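Adenosine monophosphate-protein transferase vopS (Vibrio parahaemolyticus, PDB 3LET) transfers AMP from ATP onto a threonine of host Rho GTPases (RhoA, Rac and Cdc42), preventing their interaction with downstream effectors and so inhibiting actin assembly in infected cells. Local coordinates at residues W175-A179 and R286-A290; L155-F160 and R171-W175. One frame throughout, in Å; residues are numbered along the deposited sequence.

Interaction 1: residues W175-A179 and R286-A290; sequences WIINA and RMLYA
The six-membered ring of Trp175 is wedged between the aliphatic stem of Arg286 and the ring of Tyr289. With its CG anti to the backbone N (chi1 174°), Trp175 reaches across to helix 281-295, where its CZ3 lies 3.6 Å from Tyr289 CD2; the two ring planes stand 59° apart. Over one face of the indole comes Arg286 CD, a CH-pi contact with CD 4.2 Å from the centroid of the six-membered ring. Ile176 packs beside it: its CD1 reaches Ala290 CB at 3.7 Å and brushes Met287 SD more loosely. Alanine suits position 290, since a small methyl leaves room for the isoleucine tip. No hydrogen bond crosses here, and this part is buried.

The other end is more open, with Ala179 and Arg286 partly exposed. Ala179 CB sits over one face of the guanidinium and lies 3.4 Å from Arg286 CD. The arginine, extended from CG to NE, passes its carbon chain across the indole face at about a right angle and carries its charge beyond it to a salt bridge with Glu307. Arg286 probably belongs to the ATP site, so the indole packs against the stem of a likely nucleotide-binding residue.

The two short helical segments run nearly antiparallel, at 166° with axes 10.3 Å apart. Around them, helix 184-199 touches Ile176 and Met287, helix 207-217 packs on Met287, and helix 260-274 meets Arg286 and Tyr289.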
loop_
_atom_site.group_PDB
_atom_site.type_symbol
_atom_site.label_atom_id
_atom_site.label_comp_id
_atom_site.label_asym_id
_atom_site.label_seq_id
_atom_site.Cartn_x
_atom_site.Cartn_y
_atom_site.Cartn_z
ATOM N N TRP A 175 -4.896 23.107 -13.110
ATOM C CA TRP A 175 -3.566 22.598 -12.796
ATOM C C TRP A 175 -3.606 21.082 -12.834
ATOM O O TRP A 175 -2.758 20.457 -13.462
ATOM C CB TRP A 175 -3.130 23.075 -11.420
ATOM C CG TRP A 175 -1.829 22.459 -10.963
ATOM C CD1 TRP A 175 -0.562 22.658 -11.492
ATOM C CD2 TRP A 175 -1.670 21.593 -9.852
ATOM N NE1 TRP A 175 0.364 21.932 -10.764
ATOM C CE2 TRP A 175 -0.292 21.282 -9.753
ATOM C CE3 TRP A 175 -2.561 21.053 -8.912
ATOM C CZ2 TRP A 175 0.198 20.430 -8.770
ATOM C CZ3 TRP A 175 -2.060 20.218 -7.934
ATOM C CH2 TRP A 175 -0.703 19.912 -7.881
ATOM N N ILE A 176 -4.594 20.501 -12.172
ATOM C CA ILE A 176 -4.703 19.034 -12.154
ATOM C C ILE A 176 -4.920 18.507 -13.585
ATOM O O ILE A 176 -4.269 17.562 -14.024
ATOM C CB ILE A 176 -5.863 18.573 -11.235
ATOM C CG1 ILE A 176 -5.649 19.065 -9.797
ATOM C CG2 ILE A 176 -5.955 17.026 -11.234
ATOM C CD1 ILE A 176 -6.898 18.933 -8.912
ATOM N N ILE A 177 -5.850 19.130 -14.302
ATOM C CA ILE A 177 -6.229 18.693 -15.637
ATOM C C ILE A 177 -5.018 18.729 -16.544
ATOM O O ILE A 177 -4.786 17.795 -17.309
ATOM C CB ILE A 177 -7.363 19.584 -16.215
ATOM C CG1 ILE A 177 -8.688 19.229 -15.532
ATOM C CG2 ILE A 177 -7.497 19.406 -17.755
ATOM C CD1 ILE A 177 -9.830 20.299 -15.713
ATOM N N ASN A 178 -4.217 19.791 -16.434
ATOM C CA ASN A 178 -3.039 19.947 -17.278
ATOM C C ASN A 178 -1.949 18.933 -16.972
ATOM O O ASN A 178 -1.311 18.379 -17.884
ATOM C CB ASN A 178 -2.457 21.343 -17.109
ATOM C CG ASN A 178 -1.285 21.588 -18.027
ATOM O OD1 ASN A 178 -1.451 21.743 -19.232
ATOM N ND2 ASN A 178 -0.091 21.604 -17.462
ATOM N N ALA A 179 -1.763 18.659 -15.690
ATOM C CA ALA A 179 -0.751 17.704 -15.264
ATOM C C ALA A 179 -1.086 16.269 -15.706
ATOM O O ALA A 179 -0.176 15.461 -15.943
ATOM C CB ALA A 179 -0.558 17.784 -13.745
ATOM N N ARG A 286 -2.058 14.968 -6.705
ATOM C CA ARG A 286 -2.434 16.346 -7.095
ATOM C C ARG A 286 -3.835 16.718 -6.650
ATOM O O ARG A 286 -4.071 17.834 -6.220
ATOM C CB ARG A 286 -2.305 16.509 -8.611
ATOM C CG ARG A 286 -0.864 16.338 -9.052
ATOM C CD ARG A 286 -0.566 16.934 -10.433
ATOM N NE ARG A 286 0.850 16.696 -10.749
ATOM C CZ ARG A 286 1.296 15.579 -11.297
ATOM N NH1 ARG A 286 0.434 14.631 -11.645
ATOM N NH2 ARG A 286 2.594 15.408 -11.511
ATOM N N MET A 287 -4.777 15.784 -6.741
ATOM C CA MET A 287 -6.125 16.085 -6.265
ATOM C C MET A 287 -6.088 16.333 -4.751
ATOM O O MET A 287 -6.716 17.280 -4.262
ATOM C CB MET A 287 -7.087 14.949 -6.644
ATOM C CG MET A 287 -8.472 15.037 -6.011
ATOM S SD MET A 287 -9.436 16.405 -6.738
ATOM C CE MET A 287 -9.907 15.665 -8.320
ATOM N N LEU A 288 -5.376 15.505 -3.969
ATOM C CA LEU A 288 -5.345 15.771 -2.505
ATOM C C LEU A 288 -4.625 17.083 -2.158
ATOM O O LEU A 288 -5.011 17.778 -1.220
ATOM C CB LEU A 288 -4.704 14.623 -1.697
ATOM C CG LEU A 288 -5.490 13.307 -1.794
ATOM C CD1 LEU A 288 -4.795 12.255 -0.931
ATOM C CD2 LEU A 288 -6.921 13.452 -1.343
ATOM N N TYR A 289 -3.580 17.413 -2.904
ATOM C CA TYR A 289 -2.867 18.672 -2.682
ATOM C C TYR A 289 -3.850 19.823 -2.891
ATOM O O TYR A 289 -3.933 20.730 -2.047
ATOM C CB TYR A 289 -1.706 18.809 -3.677
ATOM C CG TYR A 289 -1.019 20.174 -3.606
ATOM C CD1 TYR A 289 -0.103 20.458 -2.584
ATOM C CD2 TYR A 289 -1.287 21.158 -4.562
ATOM C CE1 TYR A 289 0.546 21.691 -2.509
ATOM C CE2 TYR A 289 -0.643 22.431 -4.492
ATOM C CZ TYR A 289 0.263 22.675 -3.474
ATOM O OH TYR A 289 0.871 23.920 -3.404
ATOM N N ALA A 290 -4.567 19.794 -4.023
ATOM C CA ALA A 290 -5.529 20.856 -4.357
ATOM C C ALA A 290 -6.644 20.947 -3.331
ATOM O O ALA A 290 -7.032 22.035 -2.938
ATOM C CB ALA A 290 -6.132 20.649 -5.745
#

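Interaction 2: residues L155-F160 and R171-W175; sequences LPEDAF and RAAAW
Arg171 grips Glu157 side-on, its NE and NH2 each taking one carboxylate oxygen, while the two side chains cross at about a right angle. Arg171 NE donates to Glu157 OE1 at 3.0 Å, and Arg171 NH2 to Glu157 OE2 at 2.9 Å; both bonds are nearly straight. The acceptors lie close to the guanidinium plane, but the carboxylate is turned 43° against it, so NE meets OE1 from above the carboxylate plane while NH2 meets OE2 on the syn side, tilted out of plane. A bend at chi3 turns the arginine's head toward the glutamate.

Phe160 lies beside this pair. Its CG sits between its own backbone N and carbonyl carbon (chi1 68°), which lays the ring against helix 168-179. There the edge of Trp175 points at the Phe160 face, an edge-to-face pair with planes at 80°, while Ala174 CB lies at the phenyl edge, 3.9 Å from Phe160 CD1. The small alanine lets the ring approach the helix backbone, bringing Phe160 CE1 to 3.4 Å from Arg171 O. Leu155 reaches the indole edge, its CD1 3.7 Å from Trp175 CD1. One water donates to both Phe160 O and Ala174 O, joining the two backbones.

Charge and aromatic packing thus share the work of fixing the short 155-160 segment to the helix. Asn161 also binds Glu157 OE1, and Arg171 NH1 goes to Asn168 and to Phe299 O, so several bonds limit rotation of the ion pair. The nearby guanidinium probably favours the ionised form of Glu157.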
loop_
_atom_site.group_PDB
_atom_site.type_symbol
_atom_site.label_atom_id
_atom_site.label_comp_id
_atom_site.label_asym_id
_atom_site.label_seq_id
_atom_site.Cartn_x
_atom_site.Cartn_y
_atom_site.Cartn_z
ATOM N N LEU A 155 4.426 27.481 -10.345
ATOM C CA LEU A 155 4.280 27.344 -11.784
ATOM C C LEU A 155 3.719 28.629 -12.362
ATOM O O LEU A 155 2.768 29.173 -11.814
ATOM C CB LEU A 155 3.259 26.265 -12.094
ATOM C CG LEU A 155 3.604 24.858 -12.523
ATOM C CD1 LEU A 155 2.363 24.284 -13.173
ATOM C CD2 LEU A 155 4.790 24.802 -13.463
ATOM N N PRO A 156 4.263 29.087 -13.498
ATOM C CA PRO A 156 3.659 30.235 -14.182
ATOM C C PRO A 156 2.209 29.919 -14.544
ATOM O O PRO A 156 1.972 28.789 -14.998
ATOM C CB PRO A 156 4.500 30.372 -15.459
ATOM C CG PRO A 156 5.756 29.590 -15.199
ATOM C CD PRO A 156 5.362 28.491 -14.275
ATOM N N GLU A 157 1.285 30.863 -14.345
ATOM C CA GLU A 157 -0.128 30.656 -14.662
ATOM C C GLU A 157 -0.296 30.105 -16.060
ATOM O O GLU A 157 -1.141 29.256 -16.279
ATOM C CB GLU A 157 -0.935 31.963 -14.633
ATOM C CG GLU A 157 -1.528 32.421 -13.310
ATOM C CD GLU A 157 -2.061 31.311 -12.422
ATOM O OE1 GLU A 157 -3.224 30.879 -12.566
ATOM O OE2 GLU A 157 -1.308 30.895 -11.543
ATOM N N ASP A 158 0.495 30.601 -17.011
ATOM C CA ASP A 158 0.242 30.320 -18.429
ATOM C C ASP A 158 0.548 28.882 -18.809
ATOM O O ASP A 158 0.103 28.398 -19.855
ATOM C CB ASP A 158 1.058 31.262 -19.314
ATOM C CG ASP A 158 0.372 32.591 -19.539
ATOM O OD1 ASP A 158 -0.772 32.757 -19.064
ATOM O OD2 ASP A 158 0.975 33.467 -20.195
ATOM N N ALA A 159 1.334 28.212 -17.976
ATOM C CA ALA A 159 1.650 26.805 -18.191
ATOM C C ALA A 159 0.398 25.914 -18.084
ATOM O O ALA A 159 0.298 24.890 -18.761
ATOM C CB ALA A 159 2.702 26.360 -17.194
ATOM N N PHE A 160 -0.557 26.301 -17.237
ATOM C CA PHE A 160 -1.742 25.462 -16.993
ATOM C C PHE A 160 -3.069 26.220 -17.068
ATOM O O PHE A 160 -4.129 25.618 -17.187
ATOM C CB PHE A 160 -1.623 24.785 -15.617
ATOM C CG PHE A 160 -1.714 25.748 -14.463
ATOM C CD1 PHE A 160 -2.943 25.991 -13.828
ATOM C CD2 PHE A 160 -0.596 26.418 -14.017
ATOM C CE1 PHE A 160 -3.031 26.885 -12.751
ATOM C CE2 PHE A 160 -0.671 27.326 -12.944
ATOM C CZ PHE A 160 -1.891 27.559 -12.316
ATOM N N ARG A 171 -8.647 27.437 -10.847
ATOM C CA ARG A 171 -7.206 27.383 -11.060
ATOM C C ARG A 171 -6.657 26.000 -10.678
ATOM O O ARG A 171 -5.827 25.425 -11.385
ATOM C CB ARG A 171 -6.480 28.454 -10.218
ATOM C CG ARG A 171 -6.783 29.894 -10.707
ATOM C CD ARG A 171 -6.067 30.950 -9.866
ATOM N NE ARG A 171 -4.626 30.732 -9.883
ATOM C CZ ARG A 171 -3.894 30.406 -8.821
ATOM N NH1 ARG A 171 -4.442 30.289 -7.610
ATOM N NH2 ARG A 171 -2.584 30.243 -8.975
ATOM N N ALA A 172 -7.118 25.476 -9.551
ATOM C CA ALA A 172 -6.642 24.161 -9.093
ATOM C C ALA A 172 -7.090 23.094 -10.082
ATOM O O ALA A 172 -6.305 22.230 -10.447
ATOM C CB ALA A 172 -7.172 23.867 -7.714
ATOM N N ALA A 173 -8.344 23.153 -10.523
ATOM C CA ALA A 173 -8.829 22.209 -11.544
ATOM C C ALA A 173 -7.971 22.249 -12.802
ATOM O O ALA A 173 -7.547 21.215 -13.296
ATOM C CB ALA A 173 -10.298 22.462 -11.894
ATOM N N ALA A 174 -7.673 23.442 -13.307
ATOM C CA ALA A 174 -6.818 23.577 -14.485
ATOM C C ALA A 174 -5.445 22.958 -14.311
ATOM O O ALA A 174 -4.886 22.381 -15.254
ATOM C CB ALA A 174 -6.646 25.079 -14.853
ATOM N N TRP A 175 -4.896 23.107 -13.110
ATOM C CA TRP A 175 -3.566 22.598 -12.796
ATOM C C TRP A 175 -3.606 21.082 -12.834
ATOM O O TRP A 175 -2.758 20.457 -13.462
ATOM C CB TRP A 175 -3.130 23.075 -11.420
ATOM C CG TRP A 175 -1.829 22.459 -10.963
ATOM C CD1 TRP A 175 -0.562 22.658 -11.492
ATOM C CD2 TRP A 175 -1.670 21.593 -9.852
ATOM N NE1 TRP A 175 0.364 21.932 -10.764
ATOM C CE2 TRP A 175 -0.292 21.282 -9.753
ATOM C CE3 TRP A 175 -2.561 21.053 -8.912
ATOM C CZ2 TRP A 175 0.198 20.430 -8.770
ATOM C CZ3 TRP A 175 -2.060 20.218 -7.934
ATOM C CH2 TRP A 175 -0.703 19.912 -7.881
HETATM O O HOH W 1 -5.610 22.933 -17.797
#

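Along the chain from the N terminus, interaction 2 comes first: residues 155-160 meet 171-175 after only ten intervening residues, closing a short local loop that folds back onto helix 168-179. Interaction 1 starts from the same helix, one turn on, and closes a far longer loop of 106 residues, mostly helical, ending at 286-290 in helix 281-295 of the Fic region. The two loops neither nest nor cross; they follow one another and share Trp175. That indole therefore joins the 155-160 segment to the helix carrying the probable ATP-binding arginine. Ala172 and Ala290 add a further touch between the two contacts.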